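Local coordinates for adhesion G-protein coupled receptor G6 (Danio rerio, PDB 6V55), which is an adhesion receptor linked to myelination, whose calcium-binding extracellular region probably regulates its G-protein signalling, at residues I343-T348 and V441-M446; L404-Y409 and D490-F495; A647-T652 and Y696-S701. All coordinates share one frame; numbering follows the deposited sequence.

Interaction 1 of 3, residues I343-T348 and V441-M446; sequences IFYRST and VTVNLM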
# COMPACT_ATOMS: atom_id res chain seq x y z
N ILE A 343 -4.73 -24.35 -7.81
CA ILE A 343 -3.34 -24.06 -7.43
C ILE A 343 -2.44 -25.10 -8.08
O ILE A 343 -2.69 -26.31 -7.98
CB ILE A 343 -3.18 -24.07 -5.90
CG1 ILE A 343 -4.04 -22.97 -5.27
CG2 ILE A 343 -1.70 -24.01 -5.47
CD1 ILE A 343 -3.36 -21.61 -5.23
N PHE A 344 -1.38 -24.64 -8.75
CA PHE A 344 -0.53 -25.49 -9.57
C PHE A 344 0.85 -25.69 -8.95
O PHE A 344 1.42 -24.76 -8.38
CB PHE A 344 -0.40 -24.88 -10.94
CG PHE A 344 -1.67 -24.88 -11.72
CD1 PHE A 344 -2.56 -23.80 -11.66
CD2 PHE A 344 -1.98 -25.96 -12.54
CE1 PHE A 344 -3.73 -23.80 -12.42
CE2 PHE A 344 -3.14 -25.98 -13.30
CZ PHE A 344 -4.02 -24.89 -13.24
N TYR A 345 1.39 -26.90 -9.08
CA TYR A 345 2.70 -27.27 -8.56
C TYR A 345 3.49 -27.98 -9.65
O TYR A 345 2.91 -28.75 -10.43
CB TYR A 345 2.57 -28.22 -7.37
CG TYR A 345 1.86 -27.67 -6.15
CD1 TYR A 345 2.58 -27.06 -5.12
CD2 TYR A 345 0.48 -27.78 -6.01
CE1 TYR A 345 1.95 -26.58 -4.00
CE2 TYR A 345 -0.17 -27.29 -4.89
CZ TYR A 345 0.57 -26.69 -3.88
OH TYR A 345 -0.05 -26.20 -2.74
N ARG A 346 4.80 -27.74 -9.72
CA ARG A 346 5.68 -28.45 -10.64
C ARG A 346 6.59 -29.38 -9.85
O ARG A 346 7.20 -28.94 -8.87
CB ARG A 346 6.51 -27.45 -11.45
CG ARG A 346 7.50 -28.05 -12.43
CD ARG A 346 8.44 -26.95 -13.01
NE ARG A 346 9.20 -26.35 -11.91
CZ ARG A 346 9.14 -25.07 -11.55
NH1 ARG A 346 8.39 -24.20 -12.22
NH2 ARG A 346 9.86 -24.66 -10.51
N SER A 347 6.68 -30.66 -10.25
CA SER A 347 7.52 -31.60 -9.51
C SER A 347 8.54 -32.28 -10.41
O SER A 347 8.35 -32.44 -11.62
CB SER A 347 6.71 -32.71 -8.81
OG SER A 347 5.77 -33.30 -9.69
N THR A 348 9.65 -32.69 -9.78
CA THR A 348 10.72 -33.43 -10.45
C THR A 348 10.84 -34.78 -9.75
O THR A 348 11.21 -34.84 -8.57
CB THR A 348 12.04 -32.67 -10.42
OG1 THR A 348 11.92 -31.53 -11.27
CG2 THR A 348 13.19 -33.55 -10.92
N VAL A 441 12.15 -36.88 -4.84
CA VAL A 441 11.12 -35.99 -5.38
C VAL A 441 11.34 -34.61 -4.78
O VAL A 441 11.66 -34.49 -3.59
CB VAL A 441 9.69 -36.53 -5.14
CG1 VAL A 441 9.45 -36.88 -3.67
CG2 VAL A 441 8.62 -35.59 -5.67
N THR A 442 11.30 -33.58 -5.61
CA THR A 442 11.14 -32.20 -5.17
C THR A 442 9.88 -31.64 -5.80
O THR A 442 9.60 -31.92 -6.97
CB THR A 442 12.35 -31.36 -5.56
OG1 THR A 442 12.37 -31.28 -6.98
CG2 THR A 442 13.67 -31.99 -5.10
N VAL A 443 9.09 -30.89 -5.03
CA VAL A 443 7.86 -30.24 -5.50
C VAL A 443 7.99 -28.75 -5.23
O VAL A 443 8.35 -28.35 -4.11
CB VAL A 443 6.60 -30.81 -4.81
CG1 VAL A 443 5.35 -30.08 -5.27
CG2 VAL A 443 6.45 -32.29 -5.09
N ASN A 444 7.73 -27.93 -6.25
CA ASN A 444 7.78 -26.49 -6.14
C ASN A 444 6.43 -25.90 -6.50
O ASN A 444 5.79 -26.31 -7.48
CB ASN A 444 8.86 -25.90 -7.06
CG ASN A 444 10.25 -26.23 -6.57
OD1 ASN A 444 10.50 -26.28 -5.37
ND2 ASN A 444 11.16 -26.49 -7.50
N LEU A 445 5.98 -24.97 -5.66
CA LEU A 445 4.79 -24.20 -5.98
C LEU A 445 5.09 -23.30 -7.17
O LEU A 445 6.16 -22.69 -7.25
CB LEU A 445 4.35 -23.39 -4.77
CG LEU A 445 3.21 -22.40 -4.89
CD1 LEU A 445 1.92 -23.13 -5.13
CD2 LEU A 445 3.15 -21.62 -3.60
N MET A 446 4.16 -23.29 -8.12
CA MET A 446 4.36 -22.60 -9.39
C MET A 446 4.39 -21.09 -9.18
O MET A 446 3.51 -20.53 -8.52
CB MET A 446 3.26 -22.98 -10.37
CG MET A 446 3.20 -22.11 -11.58
SD MET A 446 3.76 -23.04 -12.95
CE MET A 446 2.34 -24.06 -13.24

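Interaction 2 of 3, residues L404-Y409 and D490-F495; sequences LALLVY and DNYTSF. With NAG (2-acetamido-2-deoxy-beta-D-glucopyranose), chain I.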
# COMPACT_ATOMS: atom_id res chain seq x y z
N LEU A 404 9.24 -34.85 -15.33
CA LEU A 404 8.75 -33.53 -14.95
C LEU A 404 7.22 -33.57 -14.96
O LEU A 404 6.63 -33.91 -15.99
CB LEU A 404 9.27 -32.48 -15.92
CG LEU A 404 8.91 -31.03 -15.64
CD1 LEU A 404 9.54 -30.57 -14.34
CD2 LEU A 404 9.41 -30.21 -16.81
N ALA A 405 6.59 -33.19 -13.84
CA ALA A 405 5.15 -33.39 -13.68
C ALA A 405 4.47 -32.14 -13.14
O ALA A 405 4.99 -31.47 -12.24
CB ALA A 405 4.84 -34.55 -12.75
N LEU A 406 3.25 -31.89 -13.65
CA LEU A 406 2.38 -30.81 -13.21
C LEU A 406 1.27 -31.39 -12.34
O LEU A 406 0.40 -32.10 -12.84
CB LEU A 406 1.77 -30.07 -14.40
CG LEU A 406 0.90 -28.84 -14.11
CD1 LEU A 406 1.76 -27.73 -13.58
CD2 LEU A 406 0.18 -28.38 -15.36
N LEU A 407 1.30 -31.08 -11.05
CA LEU A 407 0.21 -31.41 -10.14
C LEU A 407 -0.70 -30.20 -10.00
O LEU A 407 -0.20 -29.07 -9.90
CB LEU A 407 0.73 -31.82 -8.76
CG LEU A 407 2.06 -32.57 -8.74
CD1 LEU A 407 2.67 -32.63 -7.35
CD2 LEU A 407 1.89 -33.95 -9.30
N VAL A 408 -2.01 -30.42 -10.01
CA VAL A 408 -3.00 -29.35 -9.91
C VAL A 408 -3.92 -29.62 -8.71
O VAL A 408 -4.44 -30.74 -8.56
CB VAL A 408 -3.80 -29.17 -11.23
CG1 VAL A 408 -4.27 -30.48 -11.78
CG2 VAL A 408 -5.00 -28.27 -11.06
N TYR A 409 -4.07 -28.62 -7.84
CA TYR A 409 -4.93 -28.69 -6.66
C TYR A 409 -6.30 -28.12 -7.03
O TYR A 409 -6.43 -26.93 -7.28
CB TYR A 409 -4.29 -27.88 -5.53
CG TYR A 409 -4.72 -28.19 -4.11
CD1 TYR A 409 -5.73 -29.10 -3.83
CD2 TYR A 409 -4.10 -27.54 -3.05
CE1 TYR A 409 -6.12 -29.34 -2.52
CE2 TYR A 409 -4.47 -27.77 -1.73
CZ TYR A 409 -5.48 -28.68 -1.47
OH TYR A 409 -5.84 -28.91 -0.15
N ASP A 490 4.81 -27.00 -21.29
CA ASP A 490 5.97 -27.76 -21.71
C ASP A 490 6.99 -27.91 -20.58
O ASP A 490 7.30 -29.04 -20.21
CB ASP A 490 6.60 -27.14 -22.95
CG ASP A 490 5.81 -27.46 -24.20
OD1 ASP A 490 4.93 -28.34 -24.11
OD2 ASP A 490 6.07 -26.83 -25.26
N ASN A 491 7.50 -26.82 -19.99
CA ASN A 491 8.33 -27.01 -18.81
C ASN A 491 7.68 -26.54 -17.51
O ASN A 491 8.40 -26.41 -16.50
CB ASN A 491 9.71 -26.37 -18.98
CG ASN A 491 9.69 -24.90 -19.35
OD1 ASN A 491 8.64 -24.25 -19.40
ND2 ASN A 491 10.90 -24.37 -19.61
N TYR A 492 6.35 -26.32 -17.51
CA TYR A 492 5.50 -26.13 -16.31
C TYR A 492 5.94 -24.92 -15.49
O TYR A 492 6.01 -24.97 -14.25
CB TYR A 492 5.42 -27.40 -15.45
CG TYR A 492 4.88 -28.57 -16.26
CD1 TYR A 492 3.86 -28.36 -17.19
CD2 TYR A 492 5.40 -29.85 -16.12
CE1 TYR A 492 3.38 -29.39 -17.98
CE2 TYR A 492 4.91 -30.91 -16.90
CZ TYR A 492 3.89 -30.65 -17.82
OH TYR A 492 3.36 -31.62 -18.63
N THR A 493 6.28 -23.85 -16.19
CA THR A 493 6.56 -22.53 -15.64
C THR A 493 5.48 -21.58 -16.12
O THR A 493 4.79 -21.86 -17.11
CB THR A 493 7.93 -22.03 -16.10
OG1 THR A 493 7.91 -21.90 -17.53
CG2 THR A 493 9.02 -23.01 -15.69
N SER A 494 5.36 -20.44 -15.45
CA SER A 494 4.34 -19.47 -15.82
C SER A 494 4.93 -18.30 -16.61
O SER A 494 6.12 -17.98 -16.50
CB SER A 494 3.64 -18.92 -14.58
OG SER A 494 4.60 -18.26 -13.78
N PHE A 495 4.07 -17.65 -17.39
CA PHE A 495 4.50 -16.54 -18.23
C PHE A 495 3.31 -15.61 -18.45
O PHE A 495 2.16 -16.06 -18.50
CB PHE A 495 5.08 -17.03 -19.56
CG PHE A 495 4.04 -17.53 -20.54
CD1 PHE A 495 3.50 -18.80 -20.40
CD2 PHE A 495 3.63 -16.74 -21.62
CE1 PHE A 495 2.55 -19.27 -21.31
CE2 PHE A 495 2.67 -17.21 -22.52
CZ PHE A 495 2.13 -18.46 -22.36
C1 NAG I . 11.34 -23.05 -20.00
C2 NAG I . 10.70 -22.51 -21.30
C3 NAG I . 11.42 -21.23 -21.76
C4 NAG I . 11.53 -20.20 -20.63
C5 NAG I . 12.14 -20.85 -19.38
C6 NAG I . 12.21 -19.92 -18.18
C7 NAG I . 9.81 -23.73 -23.27
C8 NAG I . 10.05 -24.88 -24.21
N2 NAG I . 10.75 -23.54 -22.33
O3 NAG I . 10.74 -20.65 -22.87
O4 NAG I . 12.30 -19.08 -21.04
O5 NAG I . 11.37 -22.00 -18.99
O6 NAG I . 11.46 -20.40 -17.07
O7 NAG I . 8.81 -23.01 -23.36

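Interaction 3 of 3, residues A647-T652 and Y696-S701; sequences ALAVVT and YVVASS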
# COMPACT_ATOMS: atom_id res chain seq x y z
N ALA A 647 2.80 45.68 -10.68
CA ALA A 647 2.29 44.91 -11.81
C ALA A 647 3.43 44.28 -12.59
O ALA A 647 4.53 44.82 -12.69
CB ALA A 647 1.46 45.80 -12.73
N LEU A 648 3.16 43.09 -13.13
CA LEU A 648 4.11 42.40 -13.99
C LEU A 648 3.89 42.70 -15.47
O LEU A 648 4.85 42.62 -16.25
CB LEU A 648 4.01 40.88 -13.76
CG LEU A 648 3.98 40.44 -12.30
CD1 LEU A 648 3.79 38.94 -12.21
CD2 LEU A 648 5.26 40.87 -11.58
N ALA A 649 2.66 43.04 -15.85
CA ALA A 649 2.37 43.47 -17.22
C ALA A 649 1.23 44.48 -17.18
O ALA A 649 0.21 44.24 -16.53
CB ALA A 649 2.02 42.29 -18.11
N VAL A 650 1.43 45.63 -17.83
CA VAL A 650 0.40 46.65 -17.99
C VAL A 650 0.19 46.88 -19.48
O VAL A 650 1.17 47.04 -20.22
CB VAL A 650 0.76 47.98 -17.31
CG1 VAL A 650 -0.45 48.92 -17.25
CG2 VAL A 650 1.33 47.77 -15.92
N VAL A 651 -1.07 46.89 -19.91
CA VAL A 651 -1.44 47.19 -21.29
C VAL A 651 -2.42 48.35 -21.26
O VAL A 651 -3.50 48.25 -20.66
CB VAL A 651 -2.06 45.97 -21.99
CG1 VAL A 651 -2.59 46.36 -23.37
CG2 VAL A 651 -1.05 44.84 -22.10
N THR A 652 -2.05 49.46 -21.89
CA THR A 652 -2.89 50.64 -21.97
C THR A 652 -3.32 50.86 -23.41
O THR A 652 -2.47 51.04 -24.29
CB THR A 652 -2.16 51.87 -21.44
OG1 THR A 652 -1.94 51.72 -20.04
CG2 THR A 652 -2.99 53.12 -21.70
N TYR A 696 8.19 38.59 -19.21
CA TYR A 696 6.96 37.84 -19.37
C TYR A 696 6.38 38.15 -20.74
O TYR A 696 6.77 39.11 -21.39
CB TYR A 696 5.98 38.19 -18.26
CG TYR A 696 6.52 37.84 -16.90
CD1 TYR A 696 6.45 36.53 -16.43
CD2 TYR A 696 7.12 38.80 -16.09
CE1 TYR A 696 6.96 36.19 -15.19
CE2 TYR A 696 7.64 38.46 -14.83
CZ TYR A 696 7.55 37.15 -14.40
OH TYR A 696 8.05 36.78 -13.18
N VAL A 697 5.44 37.32 -21.19
CA VAL A 697 4.74 37.61 -22.44
C VAL A 697 3.31 37.97 -22.10
O VAL A 697 2.61 37.20 -21.43
CB VAL A 697 4.79 36.44 -23.41
CG1 VAL A 697 4.19 36.88 -24.73
CG2 VAL A 697 6.23 36.02 -23.61
N VAL A 698 2.89 39.15 -22.53
CA VAL A 698 1.52 39.60 -22.35
C VAL A 698 0.88 39.73 -23.73
O VAL A 698 1.53 40.15 -24.69
CB VAL A 698 1.46 40.91 -21.53
CG1 VAL A 698 2.23 42.08 -22.17
CG2 VAL A 698 0.05 41.30 -21.20
N ALA A 699 -0.36 39.27 -23.84
CA ALA A 699 -1.12 39.44 -25.08
C ALA A 699 -2.40 40.23 -24.85
O ALA A 699 -2.95 40.26 -23.74
CB ALA A 699 -1.45 38.09 -25.72
N SER A 700 -2.86 40.89 -25.91
CA SER A 700 -4.15 41.57 -25.89
C SER A 700 -4.69 41.67 -27.30
O SER A 700 -3.92 41.69 -28.26
CB SER A 700 -4.06 42.97 -25.29
OG SER A 700 -5.35 43.44 -24.95
N SER A 701 -6.02 41.73 -27.41
CA SER A 701 -6.71 41.92 -28.69
C SER A 701 -8.13 42.38 -28.38
O SER A 701 -8.57 42.35 -27.23
CB SER A 701 -6.76 40.64 -29.54
OG SER A 701 -7.70 39.72 -29.01

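Interaction 1 of 3, residues I343-T348 and V441-M446
Leu445 brings its CD1 methyl obliquely to the ring of Tyr345, an off-centre CH-pi contact in which Leu445 CD1 lies 4.1 Å from the centroid of the Tyr345 ring. With chi1 at 174° the leucine CG stands anti to the backbone N, and the branch turns toward the ring. The same Leu445 CD1 also meets Ile343 CG2 at 3.7 Å. Val443, next but one along its strand, sets CG1 against Tyr345 CB at 3.9 Å and CG2 against Ser347 CB. The tyrosine thus lies among three aliphatic side chains, Leu445, Val443 and Ile422 of helix 419-427. Were Tyr345 shortened to alanine, the Leu445 methyl would probably lose its ring and a gap open toward Ile422.

Beneath these side chains, strands 342-353 and 436-445 run antiparallel, neighbours in the sheet of a SEA domain whose helix 419-427 packs on this face. Arg346 with Asn444 and Thr348 with Thr442 form the hydrogen-bonded pairs. The first is the shorter-bonded, with Arg346 N to Asn444 O at 2.8 Å, and the return bond from Asn444 N to Arg346 O is almost straight (172°). Glu419 and Glu423 of the helix accept the N-H groups of Leu445 and Val443.

Arg346 lies on the other face; its chain bends at chi3, and Arg346 NH2 lies 3.8 Å from Asn444 CB. Its guanidinium forms a salt bridge with Glu447 and a hydrogen bond with the carbonyl of Tyr492. Where the ladder ends, Met446 N still donates to Phe344 O at 3.1 Å. The doubly bent Met446 side chain then folds back until CE reaches Phe344 CB at 3.7 Å, with Ile487 touching both residues.

Interaction 2 of 3, residues L404-Y409 and D490-F495
Tyr492 takes a left-handed helical backbone conformation (phi 61°, psi 41°), uncommon for a non-glycine residue, and its ring lies against strand 399-410. Leu406 CB sits almost squarely over one face, 3.8 Å from the centroid of the Tyr492 ring and 5° off the normal, in a CH-pi contact. Leu404 slides alongside, its CG 3.7 Å from Tyr492 CD2, while the carbonyl O of Leu404 lies in the ring plane at the edge, 3.6 Å from Tyr492 CE2. Leu404 CD2 reaches 3.9 Å from Asn491 CA.

No hydrogen bond joins the two segments. The contact docks a turn of a small disulfide-bonded module, probably the hormone-receptor-like domain found in adhesion receptors, on the SEA sheet.

Asn491 points the other way and carries an N-acetylglucosamine, joined from Asn491 ND2 to its C1. Asn491, Tyr492 and Thr493 form the Asn-X-Thr glycosylation sequon, and Thr493 OG1 donates to Asn491 OD1 at 3.1 Å from above the carbonyl plane.

Interaction 3 of 3, residues A647-T652 and Y696-S701
Val698 and Ala649 point toward each other across two stacked sheets: Ala649 CB rests 3.7 Å from Val698 CB, and the small methyl lets the two chains come close, with the CA atoms of Ala649 and Val698 6.5 Å apart. With chi1 at 59°, Val698 CG1 lies between the backbone N and the carbonyl carbon; CG2 is anti to the N and lies 3.8 Å from Val651 CG2. The two valines slide past each other in opposite senses, methyl beside methyl, while Val651 sends its other branch on to Ser700, where Val651 CG1 lies 4.2 Å from Ser700 CB. The serine hydroxyl is hydrogen-bonded to the backbone carbonyl of Asn673 in its own sheet.

At the other end Leu648 and Ala649 both face Ala627 of strand 623-628, a classic beta bulge, and consecutive side chains therefore both turn inward. That brings Leu648 CB to 4.4 Å from Tyr696 CD2, an oblique and looser approach. The Tyr696 ring also meets that of Phe676, against which Leu648 and Ala649 pack as well.

Strands 649-653 and 697-701 belong to different sheets, and the axes of segments 649-652 and 697-701 pass 8.1 Å apart at 26°, the layering of a beta sandwich. The sheet of 649-653 also holds strand 760-765, in the proteolysis-site motif, consistent with the GAIN domain of adhesion receptors. Phe674 and Ile718 add to the packing around Val698. Val698 and Ala699 also pair antiparallel with a strand of a bound peptide, another chain, so their sheet runs on across that interface; this is consistent with the strand that GAIN domains retain after self-cleavage.

With no hydrogen bond between the segments, the layers are joined here by apolar packing, so that their hold depends on fit and exclusion of water.

How the interactions relate
Interactions 1 and 2 form one neighbourhood, their centres 7 Å apart. Strands 342-353 and 399-410 are neighbours in the SEA sheet, bonded to each other between Ile343 and Tyr409 and between Ser347 and Ala405, and Met446 packs on Tyr492. Their segments alternate along the chain, 343-348, 404-409, 441-446, 490-495, so the first three build the sheet and the fourth docks on it. Interaction 3 comes later in the chain, with centres about 73 Å and 70 Å from the other two and no touch. In this extended, multidomain extracellular region, interaction 1 lies within the SEA sheet, interaction 2 at the module docked on it, and interaction 3 inside the distant sandwich.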